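Local coordinates for fucoxanthin chlorophyll a/c-binding protein Lhcq3 (Chaetoceros gracilis, PDB 6L4U), which probably harvests light for photosystem I of a diatom, binding chlorophylls a and c together with fucoxanthin and diadinoxanthin and passing on their excitation energy, at residues I180-M183 with S184-S187; A104-P107 with L108-W111. All coordinates share one frame; numbering follows the deposited sequence.

Contact 1: I180-M183 with S184-S187. With A86 ((3S,3'S,5R,5'R,6S,6'R,8'R)-3,5'-dihydroxy-8-oxo-6',7'-didehydro-5,5',6,6',7,8-hexahydro-5,6-epoxy-beta,beta-caroten-3'- yl acetate), chain B.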
ATOM      1  N   ILE X 180      32.019  81.591  11.444  1.00 54.10           N
ATOM      2  CA  ILE X 180      30.976  82.593  11.615  1.00 54.10           C
ATOM      3  C   ILE X 180      30.675  83.275  10.287  1.00 54.10           C
ATOM      4  O   ILE X 180      29.521  83.613   9.991  1.00 54.10           O
ATOM      5  CB  ILE X 180      31.409  83.599  12.694  1.00 54.10           C
ATOM      6  CG1 ILE X 180      31.776  82.857  13.972  1.00 54.10           C
ATOM      7  CG2 ILE X 180      30.320  84.606  12.987  1.00 54.10           C
ATOM      8  CD1 ILE X 180      32.317  83.744  15.033  1.00 54.10           C
ATOM      9  N   ALA X 181      31.701  83.445   9.451  1.00 53.93           N
ATOM     10  CA  ALA X 181      31.556  84.196   8.210  1.00 53.93           C
ATOM     11  C   ALA X 181      30.727  83.435   7.185  1.00 53.93           C
ATOM     12  O   ALA X 181      29.841  84.012   6.545  1.00 53.93           O
ATOM     13  CB  ALA X 181      32.934  84.528   7.643  1.00 53.93           C
ATOM     14  N   ILE X 182      30.993  82.138   7.013  1.00 53.83           N
ATOM     15  CA  ILE X 182      30.252  81.379   6.010  1.00 53.83           C
ATOM     16  C   ILE X 182      28.837  81.089   6.507  1.00 53.83           C
ATOM     17  O   ILE X 182      27.894  81.027   5.711  1.00 53.83           O
ATOM     18  CB  ILE X 182      31.030  80.103   5.615  1.00 53.83           C
ATOM     19  CG1 ILE X 182      30.324  79.332   4.498  1.00 53.83           C
ATOM     20  CG2 ILE X 182      31.242  79.183   6.797  1.00 53.83           C
ATOM     21  CD1 ILE X 182      30.246  80.078   3.199  1.00 53.83           C
ATOM     22  N   MET X 183      28.649  80.976   7.826  1.00 55.47           N
ATOM     23  CA  MET X 183      27.298  80.873   8.364  1.00 55.47           C
ATOM     24  C   MET X 183      26.548  82.191   8.233  1.00 55.47           C
ATOM     25  O   MET X 183      25.316  82.195   8.173  1.00 55.47           O
ATOM     26  CB  MET X 183      27.334  80.425   9.825  1.00 55.47           C
ATOM     27  CG  MET X 183      27.575  78.935  10.026  1.00 55.47           C
ATOM     28  SD  MET X 183      26.794  77.888   8.784  1.00 55.47           S
ATOM     29  CE  MET X 183      25.087  77.929   9.323  1.00 55.47           C
ATOM     30  N   SER X 184      27.269  83.313   8.186  1.00 56.34           N
ATOM     31  CA  SER X 184      26.623  84.588   7.904  1.00 56.34           C
ATOM     32  C   SER X 184      26.274  84.722   6.432  1.00 56.34           C
ATOM     33  O   SER X 184      25.272  85.359   6.094  1.00 56.34           O
ATOM     34  CB  SER X 184      27.523  85.744   8.328  1.00 56.34           C
ATOM     35  OG  SER X 184      28.500  86.007   7.339  1.00 56.34           O
ATOM     36  N   PHE X 185      27.077  84.129   5.549  1.00 58.09           N
ATOM     37  CA  PHE X 185      26.857  84.283   4.114  1.00 58.09           C
ATOM     38  C   PHE X 185      25.647  83.486   3.656  1.00 58.09           C
ATOM     39  O   PHE X 185      24.902  83.931   2.776  1.00 58.09           O
ATOM     40  CB  PHE X 185      28.092  83.839   3.326  1.00 58.09           C
ATOM     41  CG  PHE X 185      29.289  84.751   3.459  1.00 58.09           C
ATOM     42  CD1 PHE X 185      29.207  85.984   4.091  1.00 58.09           C
ATOM     43  CD2 PHE X 185      30.509  84.357   2.942  1.00 58.09           C
ATOM     44  CE1 PHE X 185      30.316  86.797   4.202  1.00 58.09           C
ATOM     45  CE2 PHE X 185      31.615  85.168   3.049  1.00 58.09           C
ATOM     46  CZ  PHE X 185      31.521  86.386   3.681  1.00 58.09           C
ATOM     47  N   ILE X 186      25.443  82.304   4.238  1.00 57.42           N
ATOM     48  CA  ILE X 186      24.265  81.502   3.931  1.00 57.42           C
ATOM     49  C   ILE X 186      23.026  82.131   4.552  1.00 57.42           C
ATOM     50  O   ILE X 186      21.945  82.127   3.948  1.00 57.42           O
ATOM     51  CB  ILE X 186      24.487  80.060   4.422  1.00 57.42           C
ATOM     52  CG1 ILE X 186      25.744  79.477   3.782  1.00 57.42           C
ATOM     53  CG2 ILE X 186      23.309  79.170   4.075  1.00 57.42           C
ATOM     54  CD1 ILE X 186      26.239  78.233   4.465  1.00 57.42           C
ATOM     55  N   SER X 187      23.164  82.704   5.749  1.00 59.96           N
ATOM     56  CA  SER X 187      22.032  83.347   6.408  1.00 59.96           C
ATOM     57  C   SER X 187      21.634  84.633   5.696  1.00 59.96           C
ATOM     58  O   SER X 187      20.454  84.997   5.674  1.00 59.96           O
ATOM     59  CB  SER X 187      22.372  83.628   7.868  1.00 59.96           C
ATOM     60  OG  SER X 187      21.297  84.270   8.523  1.00 59.96           O
TER
HETATM   61  C   A86 B 314      39.337  84.445   8.506  1.00 64.90           C
HETATM   62  O   A86 B 314      47.516  76.533   3.433  1.00 64.90           O
HETATM   63  C1  A86 B 314      38.717  84.373   7.077  1.00 64.90           C
HETATM   64  C10 A86 B 314      46.110  79.104   2.490  1.00 64.90           C
HETATM   65  C11 A86 B 314      46.943  78.758   3.628  1.00 64.90           C
HETATM   66  C12 A86 B 314      46.828  79.537   4.910  1.00 64.90           C
HETATM   67  C13 A86 B 314      47.916  77.636   3.514  1.00 64.90           C
HETATM   68  C14 A86 B 314      49.563  77.930   3.511  1.00 64.90           C
HETATM   69  C15 A86 B 314      50.053  78.029   4.997  1.00 64.90           C
HETATM   70  C16 A86 B 314      50.701  79.338   5.434  1.00 64.90           C
HETATM   71  C17 A86 B 314      52.224  79.323   5.536  1.00 64.90           C
HETATM   72  C18 A86 B 314      52.676  78.244   6.398  1.00 64.90           C
HETATM   73  C19 A86 B 314      52.290  76.878   5.733  1.00 64.90           C
HETATM   74  C2  A86 B 314      39.310  83.648   6.025  1.00 64.90           C
HETATM   75  C20 A86 B 314      50.684  76.802   5.571  1.00 64.90           C
HETATM   76  C21 A86 B 314      50.488  75.503   4.697  1.00 64.90           C
HETATM   77  C22 A86 B 314      50.358  80.508   4.457  1.00 64.90           C
HETATM   78  C23 A86 B 314      50.119  79.709   6.788  1.00 64.90           C
HETATM   79  C24 A86 B 314      37.424  85.067   6.719  1.00 64.90           C
HETATM   80  C25 A86 B 314      37.031  86.353   7.170  1.00 64.90           C
HETATM   81  C26 A86 B 314      35.580  86.860   6.603  1.00 64.90           C
HETATM   82  C27 A86 B 314      34.673  87.635   7.355  1.00 64.90           C
HETATM   83  C28 A86 B 314      34.984  88.059   8.739  1.00 64.90           C
HETATM   84  C29 A86 B 314      33.282  88.042   6.664  1.00 64.90           C
HETATM   85  C3  A86 B 314      40.555  82.880   6.092  1.00 64.90           C
HETATM   86  C30 A86 B 314      32.333  88.887   7.386  1.00 64.90           C
HETATM   87  C31 A86 B 314      31.398  89.719   8.079  1.00 64.90           C
HETATM   88  C32 A86 B 314      31.393  91.248   7.843  1.00 64.90           C
HETATM   89  C33 A86 B 314      30.729  92.121   8.929  1.00 64.90           C
HETATM   90  C34 A86 B 314      29.601  91.482   9.761  1.00 64.90           C
HETATM   91  C35 A86 B 314      29.876  90.005  10.114  1.00 64.90           C
HETATM   92  C36 A86 B 314      30.212  89.157   8.881  1.00 64.90           C
HETATM   93  C37 A86 B 314      30.576  87.737   9.365  1.00 64.90           C
HETATM   94  C38 A86 B 314      28.338  93.062  11.101  1.00 64.90           C
HETATM   95  C39 A86 B 314      28.149  93.905  12.394  1.00 64.90           C
HETATM   96  C4  A86 B 314      41.015  82.396   4.861  1.00 64.90           C
HETATM   97  C40 A86 B 314      32.872  91.694   7.713  1.00 64.90           C
HETATM   98  C41 A86 B 314      30.706  91.502   6.476  1.00 64.90           C
HETATM   99  C5  A86 B 314      42.388  81.476   4.688  1.00 64.90           C
HETATM  100  C6  A86 B 314      42.535  80.806   3.463  1.00 64.90           C
HETATM  101  C7  A86 B 314      41.440  80.930   2.326  1.00 64.90           C
HETATM  102  C8  A86 B 314      43.794  79.858   3.178  1.00 64.90           C
HETATM  103  C9  A86 B 314      45.093  80.261   2.643  1.00 64.90           C
HETATM  104  O1  A86 B 314      49.297  77.175   5.937  1.00 64.90           O
HETATM  105  O2  A86 B 314      54.075  78.333   6.545  1.00 64.90           O
HETATM  106  O3  A86 B 314      29.079  89.082   8.054  1.00 64.90           O
HETATM  107  O4  A86 B 314      29.487  92.191  10.978  1.00 64.90           O
HETATM  108  O5  A86 B 314      27.547  93.140  10.238  1.00 64.90           O
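The carbonyl oxygen of Ala181 is gripped twice by the following turn of the helix. The Ser184 hydroxyl donates to it over a short 2.5 Å between OG and Ala181 O, and the peptide N of Phe185 makes the regular i to i+4 bond, 2.9 Å from the same oxygen. Both donors sit a little out of the carbonyl plane, tilted 23° and 22°. Ser184 can fold back like this because its OG stands between its own N and carbonyl carbon (chi1 81°). While donating to Ala181 O, Ser184 OG accepts from the tertiary hydroxyl of fucoxanthin, O3 of A86, at 3.2 Å. A relay of two hydroxyls thus ties the acetate-bearing ring of the pigment to the helix. Along the polyene, Ala181 CB lies 3.6 Å from A86 C27. The Phe185 ring turns one face to Ala181 O, and its CZ comes within 3.8 Å of A86 C29. Replacing Phe185 by an alanine would probably open a gap beside that pigment carbon and strip the Ala181 carbonyl of its aromatic cover. Farther round, Ile182 CG1 packs on Ile186 CD1 at 4.2 Å, as i to i+4 side chains do. Tyr80 and Phe204 both meet the Phe185 ring. Helix 161-190 rests here on helix 56-85, with Ile182 against Ala73 and Ala76, and Ala181 and Phe185 both against Thr77.

Contact 2: A104-P107 with L108-W111. With DD6 ((3S,3'R,5R,6S,7cis)-7',8'-didehydro-5,6-dihydro-5,6-epoxy-beta,beta-carotene-3,3'-diol), chain C.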
ATOM      1  N   ALA X 104      27.935  83.980 -13.285  1.00 62.28           N
ATOM      2  CA  ALA X 104      26.733  84.787 -13.439  1.00 62.28           C
ATOM      3  C   ALA X 104      25.707  84.515 -12.349  1.00 62.28           C
ATOM      4  O   ALA X 104      24.802  85.332 -12.150  1.00 62.28           O
ATOM      5  CB  ALA X 104      26.109  84.538 -14.812  1.00 62.28           C
ATOM      6  N   MET X 105      25.819  83.392 -11.650  1.00 65.55           N
ATOM      7  CA  MET X 105      24.913  83.057 -10.566  1.00 65.55           C
ATOM      8  C   MET X 105      25.557  83.355  -9.218  1.00 65.55           C
ATOM      9  O   MET X 105      26.774  83.506  -9.095  1.00 65.55           O
ATOM     10  CB  MET X 105      24.513  81.586 -10.639  1.00 65.55           C
ATOM     11  CG  MET X 105      23.683  81.226 -11.850  1.00 65.55           C
ATOM     12  SD  MET X 105      23.242  79.483 -11.860  1.00 65.55           S
ATOM     13  CE  MET X 105      24.823  78.757 -12.270  1.00 65.55           C
ATOM     14  N   LYS X 106      24.713  83.453  -8.197  1.00 64.03           N
ATOM     15  CA  LYS X 106      25.201  83.477  -6.833  1.00 64.03           C
ATOM     16  C   LYS X 106      25.785  82.105  -6.492  1.00 64.03           C
ATOM     17  O   LYS X 106      25.337  81.094  -7.039  1.00 64.03           O
ATOM     18  CB  LYS X 106      24.070  83.853  -5.880  1.00 64.03           C
ATOM     19  CG  LYS X 106      23.608  85.282  -6.078  1.00 64.03           C
ATOM     20  CD  LYS X 106      22.493  85.671  -5.135  1.00 64.03           C
ATOM     21  CE  LYS X 106      22.132  87.132  -5.329  1.00 64.03           C
ATOM     22  NZ  LYS X 106      21.555  87.380  -6.677  1.00 64.03           N
ATOM     23  N   PRO X 107      26.807  82.050  -5.624  1.00 62.53           N
ATOM     24  CA  PRO X 107      27.597  80.808  -5.513  1.00 62.53           C
ATOM     25  C   PRO X 107      26.841  79.623  -4.940  1.00 62.53           C
ATOM     26  O   PRO X 107      27.106  78.488  -5.350  1.00 62.53           O
ATOM     27  CB  PRO X 107      28.765  81.224  -4.608  1.00 62.53           C
ATOM     28  CG  PRO X 107      28.858  82.691  -4.769  1.00 62.53           C
ATOM     29  CD  PRO X 107      27.444  83.147  -4.877  1.00 62.53           C
ATOM     30  N   LEU X 108      25.873  79.857  -4.049  1.00 61.91           N
ATOM     31  CA  LEU X 108      25.183  78.755  -3.382  1.00 61.91           C
ATOM     32  C   LEU X 108      24.315  77.943  -4.339  1.00 61.91           C
ATOM     33  O   LEU X 108      24.007  76.781  -4.049  1.00 61.91           O
ATOM     34  CB  LEU X 108      24.339  79.289  -2.225  1.00 61.91           C
ATOM     35  CG  LEU X 108      25.031  79.384  -0.864  1.00 61.91           C
ATOM     36  CD1 LEU X 108      24.011  79.619   0.235  1.00 61.91           C
ATOM     37  CD2 LEU X 108      25.862  78.141  -0.567  1.00 61.91           C
ATOM     38  N   GLU X 109      23.912  78.518  -5.470  1.00 63.15           N
ATOM     39  CA  GLU X 109      23.291  77.730  -6.526  1.00 63.15           C
ATOM     40  C   GLU X 109      24.195  77.541  -7.734  1.00 63.15           C
ATOM     41  O   GLU X 109      23.767  76.932  -8.718  1.00 63.15           O
ATOM     42  CB  GLU X 109      21.961  78.349  -6.972  1.00 63.15           C
ATOM     43  CG  GLU X 109      22.068  79.703  -7.641  1.00 63.15           C
ATOM     44  CD  GLU X 109      21.907  80.844  -6.662  1.00 63.15           C
ATOM     45  OE1 GLU X 109      22.014  80.604  -5.442  1.00 63.15           O
ATOM     46  OE2 GLU X 109      21.653  81.981  -7.114  1.00 63.15           O
ATOM     47  N   ALA X 110      25.429  78.046  -7.688  1.00 61.61           N
ATOM     48  CA  ALA X 110      26.403  77.719  -8.720  1.00 61.61           C
ATOM     49  C   ALA X 110      26.895  76.286  -8.606  1.00 61.61           C
ATOM     50  O   ALA X 110      27.387  75.732  -9.595  1.00 61.61           O
ATOM     51  CB  ALA X 110      27.592  78.678  -8.655  1.00 61.61           C
ATOM     52  N   TRP X 111      26.770  75.678  -7.423  1.00 58.75           N
ATOM     53  CA  TRP X 111      27.122  74.274  -7.261  1.00 58.75           C
ATOM     54  C   TRP X 111      26.148  73.365  -7.996  1.00 58.75           C
ATOM     55  O   TRP X 111      26.525  72.264  -8.408  1.00 58.75           O
ATOM     56  CB  TRP X 111      27.173  73.921  -5.774  1.00 58.75           C
ATOM     57  CG  TRP X 111      27.537  72.500  -5.493  1.00 58.75           C
ATOM     58  CD1 TRP X 111      26.685  71.481  -5.198  1.00 58.75           C
ATOM     59  CD2 TRP X 111      28.852  71.938  -5.484  1.00 58.75           C
ATOM     60  NE1 TRP X 111      27.384  70.318  -5.007  1.00 58.75           N
ATOM     61  CE2 TRP X 111      28.718  70.572  -5.175  1.00 58.75           C
ATOM     62  CE3 TRP X 111      30.130  72.458  -5.707  1.00 58.75           C
ATOM     63  CZ2 TRP X 111      29.811  69.719  -5.083  1.00 58.75           C
ATOM     64  CZ3 TRP X 111      31.214  71.610  -5.613  1.00 58.75           C
ATOM     65  CH2 TRP X 111      31.048  70.255  -5.307  1.00 58.75           C
TER
HETATM   66  C   DD6 C 315      29.878  78.158  13.343  1.00 52.19           C
HETATM   67  C1  DD6 C 315      29.733  76.640  13.716  1.00 52.19           C
HETATM   68  C10 DD6 C 315      30.291  75.600   3.831  1.00 52.19           C
HETATM   69  C11 DD6 C 315      30.852  74.843   2.426  1.00 52.19           C
HETATM   70  C12 DD6 C 315      30.494  73.373   2.486  1.00 52.19           C
HETATM   71  C13 DD6 C 315      30.221  75.390   1.463  1.00 52.19           C
HETATM   72  C14 DD6 C 315      30.779  75.555   0.152  1.00 52.19           C
HETATM   73  C15 DD6 C 315      30.022  76.223  -0.983  1.00 52.19           C
HETATM   74  C16 DD6 C 315      29.958  75.177  -2.077  1.00 52.19           C
HETATM   75  C17 DD6 C 315      29.494  75.741  -3.432  1.00 52.19           C
HETATM   76  C18 DD6 C 315      29.564  77.235  -3.643  1.00 52.19           C
HETATM   77  C19 DD6 C 315      30.717  77.884  -2.922  1.00 52.19           C
HETATM   78  C2  DD6 C 315      30.429  75.806  12.743  1.00 52.19           C
HETATM   79  C20 DD6 C 315      30.567  77.597  -1.336  1.00 52.19           C
HETATM   80  C21 DD6 C 315      31.760  77.979  -0.696  1.00 52.19           C
HETATM   81  C22 DD6 C 315      28.950  74.149  -1.684  1.00 52.19           C
HETATM   82  C23 DD6 C 315      31.442  74.371  -2.315  1.00 52.19           C
HETATM   83  C24 DD6 C 315      30.314  76.409  15.195  1.00 52.19           C
HETATM   84  C25 DD6 C 315      29.764  77.115  16.169  1.00 52.19           C
HETATM   85  C26 DD6 C 315      30.169  77.020  17.564  1.00 52.19           C
HETATM   86  C27 DD6 C 315      30.180  77.995  18.445  1.00 52.19           C
HETATM   87  C28 DD6 C 315      29.700  79.325  17.750  1.00 52.19           C
HETATM   88  C29 DD6 C 315      30.628  77.343  19.579  1.00 52.19           C
HETATM   89  C3  DD6 C 315      30.360  76.344  11.253  1.00 52.19           C
HETATM   90  C30 DD6 C 315      31.075  76.729  20.746  1.00 52.19           C
HETATM   91  C31 DD6 C 315      31.393  77.085  22.215  1.00 52.19           C
HETATM   92  C32 DD6 C 315      30.072  77.085  23.125  1.00 52.19           C
HETATM   93  C33 DD6 C 315      30.351  76.953  24.619  1.00 52.19           C
HETATM   94  C34 DD6 C 315      31.345  75.833  24.898  1.00 52.19           C
HETATM   95  C35 DD6 C 315      32.693  76.142  24.163  1.00 52.19           C
HETATM   96  C36 DD6 C 315      32.447  76.119  22.649  1.00 52.19           C
HETATM   97  C37 DD6 C 315      33.731  76.524  21.982  1.00 52.19           C
HETATM   98  C4  DD6 C 315      30.762  75.585  10.258  1.00 52.19           C
HETATM   99  C40 DD6 C 315      29.140  75.932  22.690  1.00 52.19           C
HETATM  100  C41 DD6 C 315      29.365  78.385  22.896  1.00 52.19           C
HETATM  101  C5  DD6 C 315      30.695  76.114   8.855  1.00 52.19           C
HETATM  102  C6  DD6 C 315      31.037  75.027   7.757  1.00 52.19           C
HETATM  103  C7  DD6 C 315      32.502  74.659   7.814  1.00 52.19           C
HETATM  104  C8  DD6 C 315      30.685  75.597   6.451  1.00 52.19           C
HETATM  105  C9  DD6 C 315      30.732  74.852   5.249  1.00 52.19           C
HETATM  106  O1  DD6 C 315      29.437  77.461  -0.373  1.00 52.19           O
HETATM  107  O2  DD6 C 315      29.727  77.545  -5.130  1.00 52.19           O
HETATM  108  O4  DD6 C 315      31.578  75.686  26.262  1.00 52.19           O
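Glu109 doubles back on Lys106 through two torsions: CG stands between the backbone N and the carbonyl carbon (chi1 66°), and a bend at chi2 (-93°) swings the carboxylate over the preceding turn. Glu109 OE2 thereby comes to 3.3 Å from Lys106 CB, and the two side chains run alongside each other in the same direction. Their charges stay apart, Lys106 NZ being 5.4 Å from Glu109 OE2, which is consistent with an attraction through space and no closed salt bridge. Lys106 leads into, and Glu109 belongs to, the short, weakly bonded helical turn 107-110 in the connection between helices 56-85 and 116-134, probably on the lumenal side as in related antenna proteins. Lys106 O takes weak bonds from the N of Glu109 and of Ala110. Pro107 O receives Ala110 N at 2.9 Å, the donor riding high above the carbonyl plane (73° out of it). Pro107 O also accepts the ring hydroxyl O2 of diadinoxanthin (DD6), 2.8 Å away. Leu108 CD2 lies 3.6 Å from the epoxide oxygen O1 of that end group, while Trp111 turns a face toward its methyl C22. Gln83 and Asp46 are also hydrogen-bonded to this carotenoid, and Trp111 packs against Lys119 and Ile122 of helix 116-134.

Overall arrangement
Contact 2 comes first along the chain, in the connection between helices 56-85 and 116-134, and contact 1 follows on the long helix 161-190. Their centres are about 15 Å apart, yet they meet directly where Ile186 CG2 packs on Leu108 CD1 at 3.9 Å. Helix 56-85 is their common neighbour: Tyr80 touches Phe185 of contact 1 and also Pro107 and Leu108 of contact 2. Diadinoxanthin spans both as well, its end group held at 104-111 and its chain passing Ile182, whose CG2 is 3.6 Å from DD6 C8. Pigments and protein thus interlock, as expected of the chlorophyll a/b-binding fold.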